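Local atomic coordinates of ESX-1 secretion system protein EccA1 (Mycobacterium tuberculosis, PDB entry 4F3V), a protein that probably supplies energy, as a cytosolic ATPase of the ESX-1 type VII secretion system, for exporting virulence factors such as EsxA and EsxB to host cells. Residues Gly89-Ile94 with His177-Ala182; Met106-Cys111 with Met122-Ala127; Cys111-Gly116 with Ala142-Ala147; Ser133-Ala138 with Lys167-Ala172; Glu149-Val154 with Lys255-Glu260. All coordinates share one frame; numbering follows the deposited sequence.

Contact 1: Gly89-Ile94 with His177-Ala182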
# COMPACT_ATOMS: atom_id res chain seq x y z
N GLY A 89 -0.32 -2.09 -1.24
CA GLY A 89 -0.74 -3.33 -0.61
C GLY A 89 -0.34 -4.56 -1.43
O GLY A 89 0.73 -4.58 -2.07
N LEU A 90 -1.21 -5.57 -1.43
CA LEU A 90 -0.95 -6.79 -2.17
C LEU A 90 -1.06 -6.62 -3.70
O LEU A 90 -0.70 -7.54 -4.44
CB LEU A 90 -1.91 -7.90 -1.71
CG LEU A 90 -3.38 -7.71 -2.12
CD1 LEU A 90 -3.68 -8.46 -3.42
CD2 LEU A 90 -4.33 -8.17 -1.00
N TYR A 91 -1.60 -5.49 -4.16
CA TYR A 91 -1.97 -5.32 -5.57
C TYR A 91 -0.79 -4.92 -6.44
O TYR A 91 -0.71 -5.30 -7.60
CB TYR A 91 -3.11 -4.28 -5.72
CG TYR A 91 -4.33 -4.61 -4.87
CD1 TYR A 91 -5.09 -5.75 -5.10
CD2 TYR A 91 -4.69 -3.80 -3.80
CE1 TYR A 91 -6.19 -6.04 -4.31
CE2 TYR A 91 -5.78 -4.10 -3.00
CZ TYR A 91 -6.52 -5.21 -3.26
OH TYR A 91 -7.59 -5.47 -2.46
N GLY A 92 0.15 -4.16 -5.89
CA GLY A 92 1.24 -3.66 -6.69
C GLY A 92 2.20 -2.84 -5.86
O GLY A 92 2.00 -2.64 -4.67
N ASP A 93 3.27 -2.40 -6.52
CA ASP A 93 4.28 -1.54 -5.91
C ASP A 93 3.91 -0.10 -6.28
O ASP A 93 4.16 0.35 -7.39
CB ASP A 93 5.68 -1.91 -6.43
CG ASP A 93 6.79 -1.09 -5.76
OD1 ASP A 93 6.48 -0.09 -5.06
OD2 ASP A 93 8.00 -1.43 -5.96
N ILE A 94 3.23 0.56 -5.36
CA ILE A 94 2.74 1.92 -5.61
C ILE A 94 3.17 2.79 -4.43
O ILE A 94 2.92 2.44 -3.26
CB ILE A 94 1.18 1.93 -5.77
CG1 ILE A 94 0.73 0.94 -6.87
CG2 ILE A 94 0.65 3.33 -6.05
CD1 ILE A 94 -0.76 0.68 -6.93
N HIS A 177 -10.18 -5.13 -8.27
CA HIS A 177 -11.46 -5.70 -8.62
C HIS A 177 -11.24 -7.10 -9.22
O HIS A 177 -11.92 -8.07 -8.86
CB HIS A 177 -12.20 -4.76 -9.59
CG HIS A 177 -13.70 -4.99 -9.65
ND1 HIS A 177 -14.58 -4.01 -9.96
CD2 HIS A 177 -14.46 -6.13 -9.44
CE1 HIS A 177 -15.82 -4.51 -9.94
NE2 HIS A 177 -15.74 -5.81 -9.61
N GLY A 178 -10.24 -7.21 -10.10
CA GLY A 178 -9.89 -8.51 -10.74
C GLY A 178 -9.35 -9.55 -9.79
O GLY A 178 -9.73 -10.72 -9.87
N VAL A 179 -8.47 -9.12 -8.86
CA VAL A 179 -7.97 -9.99 -7.82
C VAL A 179 -9.09 -10.51 -6.92
O VAL A 179 -9.15 -11.72 -6.61
CB VAL A 179 -6.86 -9.30 -7.02
CG1 VAL A 179 -6.52 -10.07 -5.76
CG2 VAL A 179 -5.62 -9.12 -7.94
N ALA A 180 -9.96 -9.60 -6.46
CA ALA A 180 -11.12 -9.96 -5.65
C ALA A 180 -12.00 -10.98 -6.40
O ALA A 180 -12.42 -12.00 -5.84
CB ALA A 180 -11.92 -8.70 -5.26
N ALA A 181 -12.28 -10.73 -7.69
CA ALA A 181 -13.06 -11.68 -8.51
C ALA A 181 -12.43 -13.07 -8.58
O ALA A 181 -13.10 -14.07 -8.38
CB ALA A 181 -13.25 -11.15 -9.92
N ALA A 182 -11.13 -13.12 -8.83
CA ALA A 182 -10.39 -14.39 -8.87
C ALA A 182 -10.50 -15.16 -7.56
O ALA A 182 -10.76 -16.37 -7.57
CB ALA A 182 -8.95 -14.13 -9.23

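Contact 2: Met106-Cys111 with Met122-Ala127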
# COMPACT_ATOMS: atom_id res chain seq x y z
N MET A 106 -2.44 7.52 4.72
CA MET A 106 -2.46 6.42 3.76
C MET A 106 -1.32 5.43 4.02
O MET A 106 -1.54 4.22 4.06
CB MET A 106 -2.36 6.96 2.34
CG MET A 106 -3.57 7.77 1.92
SD MET A 106 -3.23 8.67 0.39
CE MET A 106 -3.56 7.37 -0.78
N GLY A 107 -0.11 5.95 4.21
CA GLY A 107 1.01 5.11 4.55
C GLY A 107 0.80 4.33 5.83
O GLY A 107 1.15 3.14 5.91
N PHE A 108 0.28 4.98 6.86
CA PHE A 108 0.05 4.32 8.15
C PHE A 108 -0.99 3.20 8.00
O PHE A 108 -0.80 2.09 8.48
CB PHE A 108 -0.42 5.33 9.18
CG PHE A 108 -0.81 4.73 10.50
CD1 PHE A 108 0.16 4.22 11.35
CD2 PHE A 108 -2.12 4.70 10.91
CE1 PHE A 108 -0.18 3.67 12.57
CE2 PHE A 108 -2.46 4.17 12.13
CZ PHE A 108 -1.50 3.65 12.98
N ALA A 109 -2.07 3.48 7.27
CA ALA A 109 -3.10 2.49 7.05
C ALA A 109 -2.52 1.27 6.32
O ALA A 109 -2.80 0.13 6.69
CB ALA A 109 -4.27 3.12 6.27
N ALA A 110 -1.71 1.50 5.29
CA ALA A 110 -1.10 0.39 4.53
C ALA A 110 -0.18 -0.43 5.44
O ALA A 110 -0.23 -1.68 5.44
CB ALA A 110 -0.34 0.88 3.31
N CYS A 111 0.63 0.25 6.25
CA CYS A 111 1.55 -0.44 7.16
C CYS A 111 0.77 -1.26 8.20
O CYS A 111 1.08 -2.43 8.46
CB CYS A 111 2.47 0.56 7.85
SG CYS A 111 3.66 -0.22 8.97
N MET A 122 -8.40 1.19 9.56
CA MET A 122 -9.70 1.79 9.17
C MET A 122 -10.00 3.04 9.97
O MET A 122 -10.45 4.04 9.43
CB MET A 122 -10.85 0.79 9.39
CG MET A 122 -10.85 -0.38 8.43
SD MET A 122 -10.87 0.05 6.67
CE MET A 122 -12.49 0.77 6.68
N GLU A 123 -9.73 2.98 11.27
CA GLU A 123 -9.94 4.13 12.12
C GLU A 123 -9.10 5.34 11.66
O GLU A 123 -9.59 6.44 11.67
CB GLU A 123 -9.64 3.77 13.57
CG GLU A 123 -9.87 4.89 14.54
CD GLU A 123 -9.58 4.48 15.99
OE1 GLU A 123 -9.72 3.27 16.34
OE2 GLU A 123 -9.22 5.37 16.77
N ALA A 124 -7.84 5.11 11.28
CA ALA A 124 -6.98 6.19 10.77
C ALA A 124 -7.57 6.74 9.48
O ALA A 124 -7.62 7.94 9.29
CB ALA A 124 -5.54 5.71 10.54
N LEU A 125 -8.07 5.86 8.62
CA LEU A 125 -8.65 6.30 7.33
C LEU A 125 -9.89 7.19 7.53
O LEU A 125 -10.12 8.10 6.74
CB LEU A 125 -8.98 5.10 6.42
CG LEU A 125 -7.75 4.37 5.83
CD1 LEU A 125 -8.20 3.12 5.06
CD2 LEU A 125 -6.89 5.25 4.92
N GLU A 126 -10.67 6.92 8.57
CA GLU A 126 -11.91 7.62 8.83
C GLU A 126 -11.79 8.75 9.86
O GLU A 126 -12.79 9.33 10.25
CB GLU A 126 -12.97 6.59 9.28
CG GLU A 126 -13.23 5.52 8.22
CD GLU A 126 -14.24 4.47 8.65
OE1 GLU A 126 -14.63 4.44 9.84
OE2 GLU A 126 -14.65 3.67 7.77
N ALA A 127 -10.57 9.06 10.30
CA ALA A 127 -10.36 10.05 11.37
C ALA A 127 -10.60 11.48 10.93
O ALA A 127 -10.77 12.34 11.79
CB ALA A 127 -8.96 9.94 11.98

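Contact 3: Cys111-Gly116 with Ala142-Ala147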
# COMPACT_ATOMS: atom_id res chain seq x y z
N CYS A 111 0.63 0.25 6.25
CA CYS A 111 1.55 -0.44 7.16
C CYS A 111 0.77 -1.26 8.20
O CYS A 111 1.08 -2.43 8.46
CB CYS A 111 2.47 0.56 7.85
SG CYS A 111 3.66 -0.22 8.97
N GLU A 112 -0.26 -0.65 8.79
CA GLU A 112 -1.12 -1.38 9.75
C GLU A 112 -1.83 -2.60 9.14
O GLU A 112 -1.93 -3.65 9.79
CB GLU A 112 -2.13 -0.45 10.38
CG GLU A 112 -1.52 0.54 11.37
CD GLU A 112 -0.72 -0.09 12.53
OE1 GLU A 112 -1.15 -1.00 13.22
OE2 GLU A 112 0.44 0.33 12.74
N ALA A 113 -2.27 -2.47 7.90
CA ALA A 113 -2.92 -3.56 7.20
C ALA A 113 -1.94 -4.71 7.11
O ALA A 113 -2.30 -5.84 7.46
CB ALA A 113 -3.38 -3.14 5.81
N ALA A 114 -0.72 -4.43 6.64
CA ALA A 114 0.35 -5.42 6.53
C ALA A 114 0.66 -6.11 7.87
O ALA A 114 1.00 -7.29 7.88
CB ALA A 114 1.64 -4.80 5.96
N GLN A 115 0.57 -5.39 8.98
CA GLN A 115 0.79 -5.98 10.31
C GLN A 115 -0.45 -6.72 10.89
O GLN A 115 -0.36 -7.34 11.96
CB GLN A 115 1.25 -4.91 11.31
CG GLN A 115 2.59 -4.25 10.98
CD GLN A 115 3.85 -4.90 11.57
OE1 GLN A 115 3.79 -5.78 12.45
NE2 GLN A 115 5.02 -4.41 11.14
N GLY A 116 -1.59 -6.64 10.21
CA GLY A 116 -2.80 -7.29 10.68
C GLY A 116 -3.62 -6.47 11.69
O GLY A 116 -4.46 -7.02 12.39
N ALA A 142 -9.59 -0.67 0.00
CA ALA A 142 -9.36 -1.83 -0.85
C ALA A 142 -8.07 -2.55 -0.43
O ALA A 142 -8.02 -3.79 -0.38
CB ALA A 142 -9.31 -1.40 -2.31
N VAL A 143 -7.05 -1.78 -0.06
CA VAL A 143 -5.81 -2.34 0.47
C VAL A 143 -6.04 -3.06 1.81
O VAL A 143 -5.59 -4.18 2.00
CB VAL A 143 -4.70 -1.26 0.63
CG1 VAL A 143 -3.57 -1.79 1.49
CG2 VAL A 143 -4.17 -0.78 -0.73
N VAL A 144 -6.74 -2.41 2.74
CA VAL A 144 -6.99 -2.96 4.06
C VAL A 144 -7.88 -4.21 3.98
O VAL A 144 -7.55 -5.28 4.57
CB VAL A 144 -7.62 -1.91 5.00
CG1 VAL A 144 -7.96 -2.51 6.39
CG2 VAL A 144 -6.69 -0.71 5.12
N TYR A 145 -8.99 -4.10 3.25
CA TYR A 145 -9.92 -5.22 3.09
C TYR A 145 -9.21 -6.38 2.36
O TYR A 145 -9.41 -7.55 2.71
CB TYR A 145 -11.19 -4.78 2.33
CG TYR A 145 -12.19 -3.95 3.14
CD1 TYR A 145 -12.58 -4.33 4.43
CD2 TYR A 145 -12.80 -2.84 2.58
CE1 TYR A 145 -13.48 -3.58 5.17
CE2 TYR A 145 -13.72 -2.10 3.29
CZ TYR A 145 -14.08 -2.48 4.57
OH TYR A 145 -14.98 -1.71 5.23
N GLY A 146 -8.40 -6.07 1.35
CA GLY A 146 -7.68 -7.12 0.59
C GLY A 146 -6.73 -7.88 1.48
O GLY A 146 -6.61 -9.11 1.38
N ALA A 147 -6.05 -7.14 2.38
CA ALA A 147 -5.11 -7.76 3.31
C ALA A 147 -5.81 -8.81 4.18
O ALA A 147 -5.23 -9.86 4.48
CB ALA A 147 -4.39 -6.72 4.17

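Contact 4: Ser133-Ala138 with Lys167-Ala172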
# COMPACT_ATOMS: atom_id res chain seq x y z
N SER A 133 -10.44 13.86 -1.93
CA SER A 133 -9.59 12.68 -2.08
C SER A 133 -10.32 11.38 -1.75
O SER A 133 -9.70 10.44 -1.30
CB SER A 133 -8.33 12.82 -1.20
OG SER A 133 -7.48 13.83 -1.76
N GLU A 134 -11.62 11.33 -2.02
CA GLU A 134 -12.43 10.18 -1.64
C GLU A 134 -11.90 8.89 -2.27
O GLU A 134 -11.89 7.84 -1.64
CB GLU A 134 -13.88 10.39 -2.08
CG GLU A 134 -14.65 11.45 -1.29
CD GLU A 134 -14.55 12.85 -1.89
OE1 GLU A 134 -13.69 13.12 -2.77
OE2 GLU A 134 -15.39 13.69 -1.47
N HIS A 135 -11.47 8.99 -3.52
CA HIS A 135 -10.94 7.86 -4.25
C HIS A 135 -9.70 7.27 -3.62
O HIS A 135 -9.50 6.07 -3.66
CB HIS A 135 -10.66 8.29 -5.69
CG HIS A 135 -9.61 9.39 -5.80
ND1 HIS A 135 -9.87 10.69 -5.50
CD2 HIS A 135 -8.27 9.33 -6.16
CE1 HIS A 135 -8.75 11.42 -5.68
NE2 HIS A 135 -7.77 10.58 -6.09
N LEU A 136 -8.87 8.13 -3.02
CA LEU A 136 -7.67 7.67 -2.33
C LEU A 136 -8.00 6.87 -1.09
O LEU A 136 -7.38 5.84 -0.84
CB LEU A 136 -6.79 8.85 -1.92
CG LEU A 136 -6.05 9.55 -3.05
CD1 LEU A 136 -5.49 10.88 -2.51
CD2 LEU A 136 -4.97 8.67 -3.65
N VAL A 137 -8.98 7.32 -0.32
CA VAL A 137 -9.46 6.55 0.83
C VAL A 137 -10.12 5.25 0.39
O VAL A 137 -9.89 4.23 1.02
CB VAL A 137 -10.43 7.37 1.72
CG1 VAL A 137 -11.11 6.48 2.77
CG2 VAL A 137 -9.66 8.52 2.35
N ALA A 138 -10.90 5.27 -0.69
CA ALA A 138 -11.48 4.03 -1.23
C ALA A 138 -10.38 3.06 -1.60
O ALA A 138 -10.46 1.88 -1.26
CB ALA A 138 -12.39 4.30 -2.42
N LYS A 167 -6.24 8.34 -13.23
CA LYS A 167 -6.34 7.17 -14.10
C LYS A 167 -5.37 6.05 -13.71
O LYS A 167 -5.63 4.89 -14.01
CB LYS A 167 -6.18 7.53 -15.58
CG LYS A 167 -7.36 8.31 -16.16
CD LYS A 167 -7.64 8.00 -17.62
CE LYS A 167 -8.22 9.22 -18.33
NZ LYS A 167 -8.60 8.92 -19.73
N PHE A 168 -4.26 6.42 -13.07
CA PHE A 168 -3.35 5.44 -12.51
C PHE A 168 -4.10 4.67 -11.43
O PHE A 168 -4.12 3.44 -11.44
CB PHE A 168 -2.09 6.09 -11.94
CG PHE A 168 -1.11 5.11 -11.37
CD1 PHE A 168 -1.24 4.63 -10.07
CD2 PHE A 168 -0.07 4.61 -12.16
CE1 PHE A 168 -0.36 3.70 -9.55
CE2 PHE A 168 0.82 3.67 -11.64
CZ PHE A 168 0.67 3.22 -10.34
N LEU A 169 -4.69 5.39 -10.50
CA LEU A 169 -5.35 4.77 -9.36
C LEU A 169 -6.64 4.03 -9.79
O LEU A 169 -6.96 2.99 -9.24
CB LEU A 169 -5.63 5.81 -8.28
CG LEU A 169 -5.24 5.45 -6.83
CD1 LEU A 169 -3.88 4.77 -6.70
CD2 LEU A 169 -5.20 6.72 -6.00
N ALA A 170 -7.34 4.56 -10.80
CA ALA A 170 -8.48 3.84 -11.42
C ALA A 170 -8.04 2.49 -12.00
O ALA A 170 -8.72 1.46 -11.85
CB ALA A 170 -9.15 4.72 -12.48
N GLY A 171 -6.87 2.50 -12.63
CA GLY A 171 -6.24 1.28 -13.11
C GLY A 171 -5.90 0.30 -12.00
O GLY A 171 -6.20 -0.89 -12.11
N ALA A 172 -5.26 0.81 -10.93
CA ALA A 172 -4.97 -0.04 -9.76
C ALA A 172 -6.26 -0.65 -9.19
O ALA A 172 -6.29 -1.82 -8.77
CB ALA A 172 -4.23 0.75 -8.69

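Contact 5: Glu149-Val154 with Lys255-Glu260. With SO4 (sulfate ion), chain F.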
# COMPACT_ATOMS: atom_id res chain seq x y z
N GLU A 149 -8.46 -10.48 3.20
CA GLU A 149 -9.21 -11.34 2.26
C GLU A 149 -10.73 -11.10 2.29
O GLU A 149 -11.55 -12.03 2.09
CB GLU A 149 -8.89 -12.82 2.50
CG GLU A 149 -7.40 -13.12 2.35
CD GLU A 149 -7.01 -14.57 2.64
OE1 GLU A 149 -7.81 -15.49 2.47
OE2 GLU A 149 -5.86 -14.79 3.04
N ARG A 150 -11.10 -9.84 2.47
CA ARG A 150 -12.49 -9.44 2.46
C ARG A 150 -12.88 -8.99 1.05
O ARG A 150 -13.04 -7.80 0.78
CB ARG A 150 -12.71 -8.36 3.51
CG ARG A 150 -12.69 -8.95 4.92
CD ARG A 150 -12.84 -7.88 5.99
NE ARG A 150 -14.16 -7.24 5.98
CZ ARG A 150 -14.67 -6.56 7.01
NH1 ARG A 150 -13.99 -6.42 8.15
NH2 ARG A 150 -15.88 -6.04 6.91
N TRP A 151 -12.98 -9.97 0.15
CA TRP A 151 -13.05 -9.67 -1.28
C TRP A 151 -14.30 -8.95 -1.69
O TRP A 151 -14.23 -8.10 -2.56
CB TRP A 151 -12.86 -10.93 -2.11
CG TRP A 151 -11.58 -11.63 -1.73
CD1 TRP A 151 -11.44 -12.87 -1.14
CD2 TRP A 151 -10.21 -11.10 -1.84
NE1 TRP A 151 -10.11 -13.15 -0.91
CE2 TRP A 151 -9.32 -12.13 -1.32
CE3 TRP A 151 -9.66 -9.94 -2.36
CZ2 TRP A 151 -7.94 -11.97 -1.28
CZ3 TRP A 151 -8.28 -9.78 -2.30
CH2 TRP A 151 -7.43 -10.79 -1.80
N THR A 152 -15.43 -9.26 -1.09
CA THR A 152 -16.66 -8.54 -1.42
C THR A 152 -16.58 -7.06 -0.95
O THR A 152 -17.10 -6.18 -1.63
CB THR A 152 -17.89 -9.24 -0.83
OG1 THR A 152 -17.64 -9.50 0.56
CG2 THR A 152 -18.13 -10.58 -1.53
N ASP A 153 -15.89 -6.79 0.16
CA ASP A 153 -15.72 -5.39 0.63
C ASP A 153 -14.75 -4.64 -0.31
O ASP A 153 -14.95 -3.45 -0.61
CB ASP A 153 -15.22 -5.36 2.07
CG ASP A 153 -16.25 -5.91 3.06
OD1 ASP A 153 -17.43 -5.54 2.94
OD2 ASP A 153 -15.87 -6.67 3.99
N VAL A 154 -13.73 -5.34 -0.81
CA VAL A 154 -12.85 -4.77 -1.82
C VAL A 154 -13.68 -4.30 -3.01
O VAL A 154 -13.59 -3.15 -3.41
CB VAL A 154 -11.76 -5.76 -2.28
CG1 VAL A 154 -11.08 -5.25 -3.56
CG2 VAL A 154 -10.74 -6.00 -1.16
N LYS A 255 -6.86 -21.20 -3.61
CA LYS A 255 -7.98 -21.63 -2.77
C LYS A 255 -8.96 -20.48 -2.76
O LYS A 255 -8.58 -19.37 -2.41
CB LYS A 255 -7.52 -21.96 -1.35
CG LYS A 255 -6.46 -23.05 -1.34
CD LYS A 255 -6.13 -23.57 0.06
CE LYS A 255 -4.85 -24.40 0.04
NZ LYS A 255 -4.57 -24.96 1.40
N THR A 256 -10.18 -20.69 -3.22
CA THR A 256 -11.11 -19.57 -3.37
C THR A 256 -12.13 -19.59 -2.25
O THR A 256 -12.24 -20.56 -1.53
CB THR A 256 -11.80 -19.59 -4.75
OG1 THR A 256 -12.46 -20.85 -4.91
CG2 THR A 256 -10.79 -19.33 -5.91
N THR A 257 -12.85 -18.48 -2.10
CA THR A 257 -13.93 -18.37 -1.14
C THR A 257 -15.18 -17.83 -1.86
O THR A 257 -15.21 -17.75 -3.10
CB THR A 257 -13.50 -17.50 0.07
OG1 THR A 257 -14.50 -17.54 1.11
CG2 THR A 257 -13.25 -16.05 -0.34
N THR A 258 -16.20 -17.46 -1.09
CA THR A 258 -17.47 -16.93 -1.61
C THR A 258 -17.99 -15.84 -0.68
O THR A 258 -17.55 -15.74 0.48
CB THR A 258 -18.54 -18.04 -1.69
OG1 THR A 258 -18.91 -18.42 -0.37
CG2 THR A 258 -18.02 -19.27 -2.43
N ALA A 259 -18.94 -15.05 -1.16
CA ALA A 259 -19.60 -14.04 -0.35
C ALA A 259 -20.20 -14.66 0.93
O ALA A 259 -20.03 -14.13 2.04
CB ALA A 259 -20.68 -13.34 -1.15
N GLU A 260 -20.88 -15.79 0.76
CA GLU A 260 -21.50 -16.49 1.88
C GLU A 260 -20.46 -16.94 2.91
O GLU A 260 -20.64 -16.77 4.12
CB GLU A 260 -22.32 -17.69 1.35
CG GLU A 260 -23.50 -17.23 0.49
CD GLU A 260 -23.16 -16.81 -0.95
OE1 GLU A 260 -22.00 -16.92 -1.45
OE2 GLU A 260 -24.11 -16.33 -1.62
S SO4 F . -16.33 -4.67 10.09
O1 SO4 F . -17.60 -5.35 9.71
O2 SO4 F . -15.35 -5.70 10.47
O3 SO4 F . -15.88 -3.81 8.96
O4 SO4 F . -16.56 -3.81 11.27
O HOH W 1 -19.52 -11.21 2.07

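Contact 1: Gly89-Ile94 with His177-Ala182
Val179 projects from its helix toward the loop residues Leu90 and Tyr91, and the two receive it differently. The well-buried half is the aromatic one. Tyr91 presents the edge of its ring, with Val179 lying near the ring plane and CE1 of Tyr91 standing 4.3 Å from CB of Val179. A beta-branched valine suits the place because CB and CG1 lie close to the helix and both meet the loop: CB the ring edge, and CG1, anti to the backbone N (chi1 168°), the leucine. The solvent side belongs to Leu90, an exposed residue, although its CD1 comes as near as 4.0 Å to CG1 of Val179, the two side chains sliding past each other in opposite directions.

Leu90 also serves its own neighbour. A chi1 of 70° folds the chain back between N and the carbonyl carbon, and CG of Leu90 then sits 3.9 Å above the Tyr91 ring, over its centre. The tyrosine is thus roofed by Leu90 on one face and fixed at its far end by a hydrogen bond from its OH to the carbonyl O of Ala142. Gly89, with phi of 54°, lets the loop turn just before these residues.

No hydrogen bond joins the loop to the helix, and only about 100 Å² is buried. The loop connects the antiparallel strands 84-86 and 95-97, and Tyr91 is wedged among helices 134-147, 151-158 and 167-183, meeting the Trp139 ring, Val154 and Ala176, so that the hairpin loop is seated on the helical array.

Contact 2: Met106-Cys111 with Met122-Ala127
Phe108 is the first residue of 106-111 to reach across, setting the edge of its ring against the methyl of Ala124. Its CG lies anti to the backbone N (chi1 174°), which carries the ring alongside the partner helix; CD2 of Phe108 then approaches Ala124 CB at 3.6 Å. CE2 of Phe108 is only slightly farther from Ala124 CB, at 3.8 Å. Ala124 lies in the plane of the ring, which leaves a face for Trp61 of helix 54-62 to stack on.

One residue on, Ala109 marks the closest backbone approach, its CA 6.5 Å from that of Ala124. Such proximity needs small side chains on both helices, and alanine supplies them. Helices 101-115 and 118-125 form an antiparallel hairpin of the kind from which tetratricopeptide repeat domains are built, close-packed through small residues where the two helices meet. The methyl of Ala109 is received by the isobutyl end of Leu125: CB of Ala109 lies 3.6 Å from Leu125 CD2 and 3.7 Å from Leu125 CG. Leu125 starts out along the helix flank, and its branched end swings in over the alanine, while Met140 of helix 134-147 packs against it as well.

Contact 3: Cys111-Gly116 with Ala142-Ala147
The methyl of Ala113 rests against Val144 and Ala147, in a helix-to-helix contact of the tetratricopeptide repeat type. Helices 101-115 and 134-147 run in broadly the same sense, with helix 118-125 between them in the sequence. Ala113 gives up by far the most surface here, and its small size is what permits so near a meeting: the CA atoms of Ala113 and Val144 are 5.2 Å apart.

The side chain of Ala113 points at the other helix and meets its main chain, CB lying 4.0 Å from Val144 CA. Val144 directs its CB along the flank, and of its branches it is CG2, anti to the carbonyl carbon (chi1 177° for CG1), that comes within 4.2 Å of Ala113 CB. CG1 serves Met122 of the intervening helix instead. One turn on, Ala147 points directly across, its CB 4.1 Å from Ala113 CB.

Contact ceases where helix 101-115 ends in a Schellman motif at Gly116, whose positive phi (85°) suits a residue without a side chain. The carbonyl O of Ala113 accepts Gly116 N at 3.0 Å and also lies 4.0 Å from the methyl CB of Ala147.

Contact 4: Ser133-Ala138 with Lys167-Ala172
One methyl of Leu169, CD2, meets both His135 and Leu136, two successive residues in the first turn of helix 134-147. Leu169 points straight across, and each of the two partners crosses it at about a right angle. The modelled approach of the two leucine methyl ends is too short to be reliable, so the exact placement of these leucine ends is doubtful and distances to them are approximate. His135 offers an edge: its carbon CD2 lies roughly 4.0 Å from Leu169 CD2, which sits near the ring plane. The imidazole is brought there by a chi1 of 63°, placing CG between the backbone N and the carbonyl carbon. Leu136 sets off along the flank of its helix but bends its end inward, toward the same methyl.

Outside this first shell, Leu102 and Met106 of helix 101-115 pack on Leu136, while Trp164 of the loop before helix 167-183 packs on His135. The start of the helix that carries Leu169 is held by Asp166, whose OD1 accepts a hydrogen bond from Leu169 N and a weak one from Phe168 N.

The two helix beginnings, with CA of Leu136 and CA of Leu169 8.0 Å apart, are therefore joined here by dispersion and exclusion of water alone. Leucines suit such a seam because their contact needs no particular direction, and histidine fits by turning a carbon edge to it.

Contact 5: Glu149-Val154 with Lys255-Glu260
Trp151 meets Thr257 edge-on, the two side chains crossing obliquely. The indole atom CD1 of Trp151 lies 3.7 Å from Thr257 CG2, which sits in the ring plane, while one face of the indole carries Glu149 CA 3.6 Å above it, toward the rim. The broad ring lies against its own loop and also touches Val179 and Ala180 of helix 167-183. Thr257 divides its roles: OG1, anti to the backbone N (chi1 -172°), bonds to Gln261 OE1, and the methyl is left for the tryptophan.

Thr152 likewise turns its methyl to the partner segment, CG2 lying 3.8 Å from Ala259 CB. Its hydroxyl OG1 instead shares a water, 3.0 Å away, that donates to Ala259 O at 3.0 Å. The start of helix 151-158 is in this way packed on the segment leading into helix 259-263, near the C-terminal end of the domain.

On the far flank of the turn Arg150 grips Asp153 side-on. Its NE meets OD2 of Asp153 at 2.7 Å (N-H...O 152°), nearly along the carboxylate C-O axis, and NH2 reaches that oxygen too, from above the carboxylate plane. The same guanidinium binds a sulfate in its plane, with NH1 2.8 Å from sulfate O2, and makes a cation-pi contact with Trp269.

The interface therefore pairs an apolar methyl-to-indole meeting with a water bridge to the backbone at Ala259, whereas Arg150, balanced between a carboxylate and a sulfate probably from the crystallisation liquor, probably stays charged.

Overall arrangement
All five contacts lie in the N-terminal, tetratricopeptide repeat-type domain of EccA1; the AAA ATPase part of the protein is absent from this construct. Contacts 2 and 3, their centres 9 Å apart, share Cys111 and helix 101-115. Contact 1 is 12 Å from contact 3 between centres and joins it through Tyr91 and Ala142. It also uses helix 167-183 with contact 4, whose centre is 13 Å from its own, and there Ile94 packs on Phe168 and Ala172. Contact 5 reaches contact 1 through Trp151 against Val179 and Ala180, and contact 3 through Tyr145 O and Arg150 N. A bound samarium ion lies about 8 Å from the Ala113 side chain and about 9 Å from that of Phe108.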